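Local coordinates for protein ribose-phosphate pyrophosphokinase (Sulfolobus solfataricus, PDB 4TWB) that makes phosphoribosyl diphosphate (PRPP), transferring the pyrophosphoryl group of ATP to the 1-hydroxyl of ribose 5-phosphate in a magnesium-dependent reaction, at residues M1-E14 against L20-F32. Residues are numbered along the deposited sequence; the frame is centred on the assembly and turned at random.
Sequences MIIIGGSATNGIDE and LSIPLVKVENKIF. With AMP (adenosine monophosphate), chain I.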
loop_
_atom_site.group_PDB
_atom_site.type_symbol
_atom_site.label_atom_id
_atom_site.label_comp_id
_atom_site.label_asym_id
_atom_site.label_seq_id
_atom_site.Cartn_x
_atom_site.Cartn_y
_atom_site.Cartn_z
ATOM N N MET A 1 -0.693 25.463 16.376
ATOM C CA MET A 1 -1.159 24.095 16.164
ATOM C C MET A 1 -2.289 24.027 15.154
ATOM O O MET A 1 -3.219 24.833 15.209
ATOM C CB MET A 1 -1.658 23.480 17.469
ATOM C CG MET A 1 -0.568 22.953 18.365
ATOM S SD MET A 1 -1.246 21.787 19.564
ATOM C CE MET A 1 -1.638 20.427 18.486
ATOM N N ILE A 2 -2.209 23.059 14.239
ATOM C CA ILE A 2 -3.329 22.773 13.343
ATOM C C ILE A 2 -3.521 21.277 13.124
ATOM O O ILE A 2 -2.610 20.473 13.339
ATOM C CB ILE A 2 -3.199 23.468 11.974
ATOM C CG1 ILE A 2 -2.050 22.870 11.175
ATOM C CG2 ILE A 2 -2.998 24.961 12.142
ATOM C CD1 ILE A 2 -1.966 23.437 9.791
ATOM N N ILE A 3 -4.724 20.922 12.697
ATOM C CA ILE A 3 -5.077 19.540 12.455
ATOM C C ILE A 3 -5.154 19.337 10.960
ATOM O O ILE A 3 -5.865 20.068 10.264
ATOM C CB ILE A 3 -6.467 19.203 13.040
ATOM C CG1 ILE A 3 -6.434 19.252 14.564
ATOM C CG2 ILE A 3 -6.927 17.843 12.559
ATOM C CD1 ILE A 3 -7.806 19.232 15.178
ATOM N N ILE A 4 -4.424 18.348 10.459
ATOM C CA ILE A 4 -4.548 17.981 9.061
ATOM C C ILE A 4 -5.241 16.652 8.967
ATOM O O ILE A 4 -4.753 15.667 9.501
ATOM C CB ILE A 4 -3.183 17.883 8.352
ATOM C CG1 ILE A 4 -2.473 19.239 8.371
ATOM C CG2 ILE A 4 -3.385 17.430 6.919
ATOM C CD1 ILE A 4 -1.056 19.185 7.896
ATOM N N GLY A 5 -6.379 16.633 8.282
ATOM C CA GLY A 5 -7.106 15.402 8.046
ATOM C C GLY A 5 -6.652 14.672 6.797
ATOM O O GLY A 5 -6.752 15.193 5.683
ATOM N N GLY A 6 -6.156 13.454 6.976
ATOM C CA GLY A 6 -5.715 12.652 5.851
ATOM C C GLY A 6 -6.856 12.160 4.986
ATOM O O GLY A 6 -7.975 12.671 5.050
ATOM N N SER A 7 -6.558 11.157 4.169
ATOM C CA SER A 7 -7.537 10.553 3.278
ATOM C C SER A 7 -8.486 9.608 3.998
ATOM O O SER A 7 -9.501 9.185 3.432
ATOM C CB SER A 7 -6.815 9.764 2.191
ATOM O OG SER A 7 -5.962 8.786 2.760
ATOM N N ALA A 8 -8.131 9.258 5.234
ATOM C CA ALA A 8 -8.911 8.313 6.036
ATOM C C ALA A 8 -9.013 8.752 7.498
ATOM O O ALA A 8 -8.256 8.325 8.368
ATOM C CB ALA A 8 -8.333 6.905 5.930
ATOM N N THR A 9 -9.954 9.645 7.745
ATOM C CA THR A 9 -10.310 10.064 9.079
ATOM C C THR A 9 -11.745 9.601 9.128
ATOM O O THR A 9 -12.404 9.541 8.082
ATOM C CB THR A 9 -10.300 11.584 9.180
ATOM O OG1 THR A 9 -11.492 12.108 8.579
ATOM C CG2 THR A 9 -9.097 12.147 8.462
ATOM N N ASN A 10 -12.258 9.242 10.297
ATOM C CA ASN A 10 -13.656 8.809 10.304
ATOM C C ASN A 10 -14.517 9.823 11.027
ATOM O O ASN A 10 -15.374 9.486 11.835
ATOM C CB ASN A 10 -13.802 7.405 10.882
ATOM C CG ASN A 10 -13.212 6.345 9.975
ATOM O OD1 ASN A 10 -13.794 5.994 8.944
ATOM N ND2 ASN A 10 -12.049 5.821 10.360
ATOM N N GLY A 11 -14.263 11.086 10.711
ATOM C CA GLY A 11 -14.893 12.193 11.393
ATOM C C GLY A 11 -13.996 12.655 12.518
ATOM O O GLY A 11 -14.220 13.708 13.110
ATOM N N ILE A 12 -12.971 11.865 12.810
ATOM C CA ILE A 12 -12.129 12.139 13.966
ATOM C C ILE A 12 -11.389 13.470 13.859
ATOM O O ILE A 12 -11.233 14.177 14.859
ATOM C CB ILE A 12 -11.121 11.007 14.228
ATOM C CG1 ILE A 12 -11.842 9.758 14.716
ATOM C CG2 ILE A 12 -10.103 11.433 15.263
ATOM C CD1 ILE A 12 -10.914 8.600 14.981
ATOM N N ASP A 13 -10.939 13.810 12.652
ATOM C CA ASP A 13 -10.266 15.088 12.428
ATOM C C ASP A 13 -11.209 16.267 12.719
ATOM O O ASP A 13 -10.823 17.241 13.360
ATOM C CB ASP A 13 -9.705 15.170 11.000
ATOM C CG ASP A 13 -10.786 15.025 9.927
ATOM O OD1 ASP A 13 -11.792 14.303 10.154
ATOM O OD2 ASP A 13 -10.624 15.633 8.847
ATOM N N GLU A 14 -12.452 16.160 12.260
ATOM C CA GLU A 14 -13.429 17.220 12.453
ATOM C C GLU A 14 -13.849 17.391 13.900
ATOM O O GLU A 14 -13.922 18.511 14.404
ATOM C CB GLU A 14 -14.659 16.973 11.598
ATOM C CG GLU A 14 -14.418 17.310 10.160
ATOM C CD GLU A 14 -15.488 18.222 9.613
ATOM O OE1 GLU A 14 -16.592 18.241 10.208
ATOM O OE2 GLU A 14 -15.234 18.899 8.585
ATOM N N LEU A 20 -10.797 20.556 20.528
ATOM C CA LEU A 20 -9.560 21.226 20.905
ATOM C C LEU A 20 -9.567 22.688 20.493
ATOM O O LEU A 20 -8.685 23.454 20.890
ATOM C CB LEU A 20 -8.370 20.521 20.271
ATOM C CG LEU A 20 -8.166 19.084 20.724
ATOM C CD1 LEU A 20 -7.108 18.412 19.856
ATOM C CD2 LEU A 20 -7.758 19.076 22.187
ATOM N N SER A 21 -10.570 23.062 19.699
ATOM C CA SER A 21 -10.621 24.379 19.059
ATOM C C SER A 21 -9.295 24.726 18.378
ATOM O O SER A 21 -8.593 25.672 18.747
ATOM C CB SER A 21 -11.079 25.453 20.049
ATOM O OG SER A 21 -12.486 25.383 20.201
ATOM N N ILE A 22 -8.963 23.903 17.396
ATOM C CA ILE A 22 -7.788 24.071 16.563
ATOM C C ILE A 22 -8.319 24.078 15.133
ATOM O O ILE A 22 -9.298 23.389 14.826
ATOM C CB ILE A 22 -6.816 22.898 16.769
ATOM C CG1 ILE A 22 -5.963 23.115 18.015
ATOM C CG2 ILE A 22 -5.912 22.724 15.584
ATOM C CD1 ILE A 22 -4.830 22.111 18.143
ATOM N N PRO A 23 -7.698 24.870 14.257
ATOM C CA PRO A 23 -8.178 24.958 12.873
ATOM C C PRO A 23 -7.954 23.652 12.102
ATOM O O PRO A 23 -6.931 22.986 12.300
ATOM C CB PRO A 23 -7.325 26.085 12.273
ATOM C CG PRO A 23 -6.657 26.771 13.452
ATOM C CD PRO A 23 -6.522 25.723 14.498
ATOM N N LEU A 24 -8.897 23.298 11.235
ATOM C CA LEU A 24 -8.817 22.050 10.492
ATOM C C LEU A 24 -8.500 22.251 9.006
ATOM O O LEU A 24 -9.231 22.939 8.282
ATOM C CB LEU A 24 -10.118 21.260 10.641
ATOM C CG LEU A 24 -10.271 20.024 9.753
ATOM C CD1 LEU A 24 -9.196 18.984 10.036
ATOM C CD2 LEU A 24 -11.652 19.423 9.925
ATOM N N VAL A 25 -7.417 21.620 8.559
ATOM C CA VAL A 25 -7.011 21.647 7.157
ATOM C C VAL A 25 -7.110 20.250 6.550
ATOM O O VAL A 25 -6.437 19.322 7.001
ATOM C CB VAL A 25 -5.569 22.141 7.035
ATOM C CG1 VAL A 25 -5.020 21.840 5.657
ATOM C CG2 VAL A 25 -5.500 23.626 7.347
ATOM N N LYS A 26 -7.950 20.096 5.529
ATOM C CA LYS A 26 -8.129 18.792 4.881
ATOM C C LYS A 26 -7.185 18.544 3.694
ATOM O O LYS A 26 -7.069 19.378 2.789
ATOM C CB LYS A 26 -9.588 18.586 4.446
ATOM C CG LYS A 26 -10.543 18.325 5.605
ATOM C CD LYS A 26 -11.506 17.200 5.265
ATOM C CE LYS A 26 -12.233 16.695 6.511
ATOM N NZ LYS A 26 -12.770 15.301 6.363
ATOM N N VAL A 27 -6.520 17.388 3.707
ATOM C CA VAL A 27 -5.655 16.963 2.600
ATOM C C VAL A 27 -6.458 16.656 1.328
ATOM O O VAL A 27 -7.451 15.928 1.353
ATOM C CB VAL A 27 -4.822 15.718 2.979
ATOM C CG1 VAL A 27 -4.420 14.944 1.742
ATOM C CG2 VAL A 27 -3.603 16.116 3.765
ATOM N N GLU A 28 -6.027 17.229 0.214
ATOM C CA GLU A 28 -6.637 16.928 -1.075
ATOM C C GLU A 28 -6.116 15.570 -1.535
ATOM O O GLU A 28 -4.902 15.318 -1.543
ATOM C CB GLU A 28 -6.300 18.019 -2.097
ATOM C CG GLU A 28 -7.025 17.894 -3.430
ATOM C CD GLU A 28 -6.570 18.942 -4.456
ATOM O OE1 GLU A 28 -5.853 19.905 -4.078
ATOM O OE2 GLU A 28 -6.936 18.795 -5.645
ATOM N N ASN A 29 -7.026 14.677 -1.899
ATOM C CA ASN A 29 -6.593 13.347 -2.281
ATOM C C ASN A 29 -7.527 12.695 -3.293
ATOM O O ASN A 29 -8.748 12.718 -3.126
ATOM C CB ASN A 29 -6.418 12.471 -1.038
ATOM C CG ASN A 29 -7.615 11.586 -0.772
ATOM O OD1 ASN A 29 -8.542 11.970 -0.041
ATOM N ND2 ASN A 29 -7.602 10.383 -1.360
ATOM N N LYS A 30 -6.947 12.142 -4.358
ATOM C CA LYS A 30 -7.718 11.426 -5.374
ATOM C C LYS A 30 -6.952 10.204 -5.854
ATOM O O LYS A 30 -5.779 10.027 -5.524
ATOM C CB LYS A 30 -8.064 12.333 -6.568
ATOM C CG LYS A 30 -6.912 13.202 -7.073
ATOM C CD LYS A 30 -7.157 13.708 -8.509
ATOM C CE LYS A 30 -5.942 14.476 -9.053
ATOM N NZ LYS A 30 -5.884 14.531 -10.536
ATOM N N ILE A 31 -7.628 9.361 -6.623
ATOM C CA ILE A 31 -7.009 8.178 -7.198
ATOM C C ILE A 31 -6.827 8.340 -8.701
ATOM O O ILE A 31 -7.808 8.482 -9.439
ATOM C CB ILE A 31 -7.883 6.940 -6.981
ATOM C CG1 ILE A 31 -8.128 6.723 -5.487
ATOM C CG2 ILE A 31 -7.243 5.714 -7.619
ATOM C CD1 ILE A 31 -6.857 6.709 -4.667
ATOM N N PHE A 32 -5.578 8.316 -9.158
ATOM C CA PHE A 32 -5.299 8.296 -10.596
ATOM C C PHE A 32 -5.919 7.068 -11.256
ATOM O O PHE A 32 -6.195 6.074 -10.597
ATOM C CB PHE A 32 -3.794 8.285 -10.856
ATOM C CG PHE A 32 -3.114 9.592 -10.564
ATOM C CD1 PHE A 32 -2.087 9.661 -9.639
ATOM C CD2 PHE A 32 -3.494 10.742 -11.219
ATOM C CE1 PHE A 32 -1.449 10.861 -9.370
ATOM C CE2 PHE A 32 -2.859 11.941 -10.964
ATOM C CZ PHE A 32 -1.837 12.002 -10.034
HETATM P P AMP I . 3.399 12.892 -17.274
HETATM O O1P AMP I . 4.328 12.551 -16.131
HETATM O O2P AMP I . 4.121 13.334 -18.526
HETATM O O3P AMP I . 2.284 11.894 -17.495
HETATM O "O5'" AMP I . 2.640 14.226 -16.776
HETATM C "C5'" AMP I . 2.816 14.693 -15.438
HETATM C "C4'" AMP I . 1.460 14.863 -14.772
HETATM O "O4'" AMP I . 0.879 13.574 -14.566
HETATM C "C3'" AMP I . 1.585 15.537 -13.412
HETATM O "O3'" AMP I . 0.823 16.757 -13.410
HETATM C "C2'" AMP I . 1.048 14.533 -12.401
HETATM O "O2'" AMP I . 0.192 15.160 -11.432
HETATM C "C1'" AMP I . 0.321 13.492 -13.252
HETATM N N9 AMP I . 0.423 12.113 -12.682
HETATM C C8 AMP I . 1.244 11.725 -11.680
HETATM N N7 AMP I . 1.072 10.408 -11.394
HETATM C C5 AMP I . 0.112 9.942 -12.219
HETATM C C6 AMP I . -0.548 8.641 -12.440
HETATM N N6 AMP I . -0.188 7.575 -11.685
HETATM N N1 AMP I . -1.502 8.564 -13.407
HETATM C C2 AMP I . -1.860 9.633 -14.162
HETATM N N3 AMP I . -1.301 10.849 -14.008
HETATM C C4 AMP I . -0.328 11.063 -13.065
#
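Lys26 reaches from strand 24-31 to Asp13 in the first turn of helix 12-20, the two side chains meeting at about a right angle. A bend at chi2 of Lys26 (-137°) carries the ammonium group there, and NZ forms a salt bridge with Asp13 OD2 at 3.3 Å. The other oxygen, OD1, accepts a hydrogen bond from Thr9 OG1 (2.7 Å), which comes from above the carboxylate plane. Gly5, paired with Lys26, lies against this carboxylate. On the same face of the sheet, Leu24 uses both branches: CD1 touches Ile3 CG2 (3.6 Å), while CD2 meets Glu14 CG (3.5 Å) on the helix. Ile22 divides its branches too. CG2, opposite the backbone N, packs on Ile3 CG1 (3.7 Å), and CD1 lies against CB and CE of Met1. On the reverse face Ile4 CG2 and Val27 CG2 touch, with Ile74 of helix 60-76 also against Ile4. Between the two faces runs a parallel ladder of backbone hydrogen bonds: Ile3 N to Pro23 O, Val25 N to Ile3 O (2.8 Å), Gly5 N to Val25 O and Val27 N to Gly5 O. Strands 2-5 and 24-31, joined by helix 12-20, form a beta-alpha-beta unit; strand 49-53 bonds to the other edge of strand 2-5, making it an inner strand of the mixed sheet. Beyond the ladder, strand 24-31 runs on to Phe32, whose ring has the AMP adenine over one face, with AMP C5 3.3 Å above the plane of the Phe32 ring. Asp13, gripped by a hydroxyl and an ammonium, thus ties the helix start to strand 24-31, and the lysine's positive charge would probably help keep this buried carboxylate ionised.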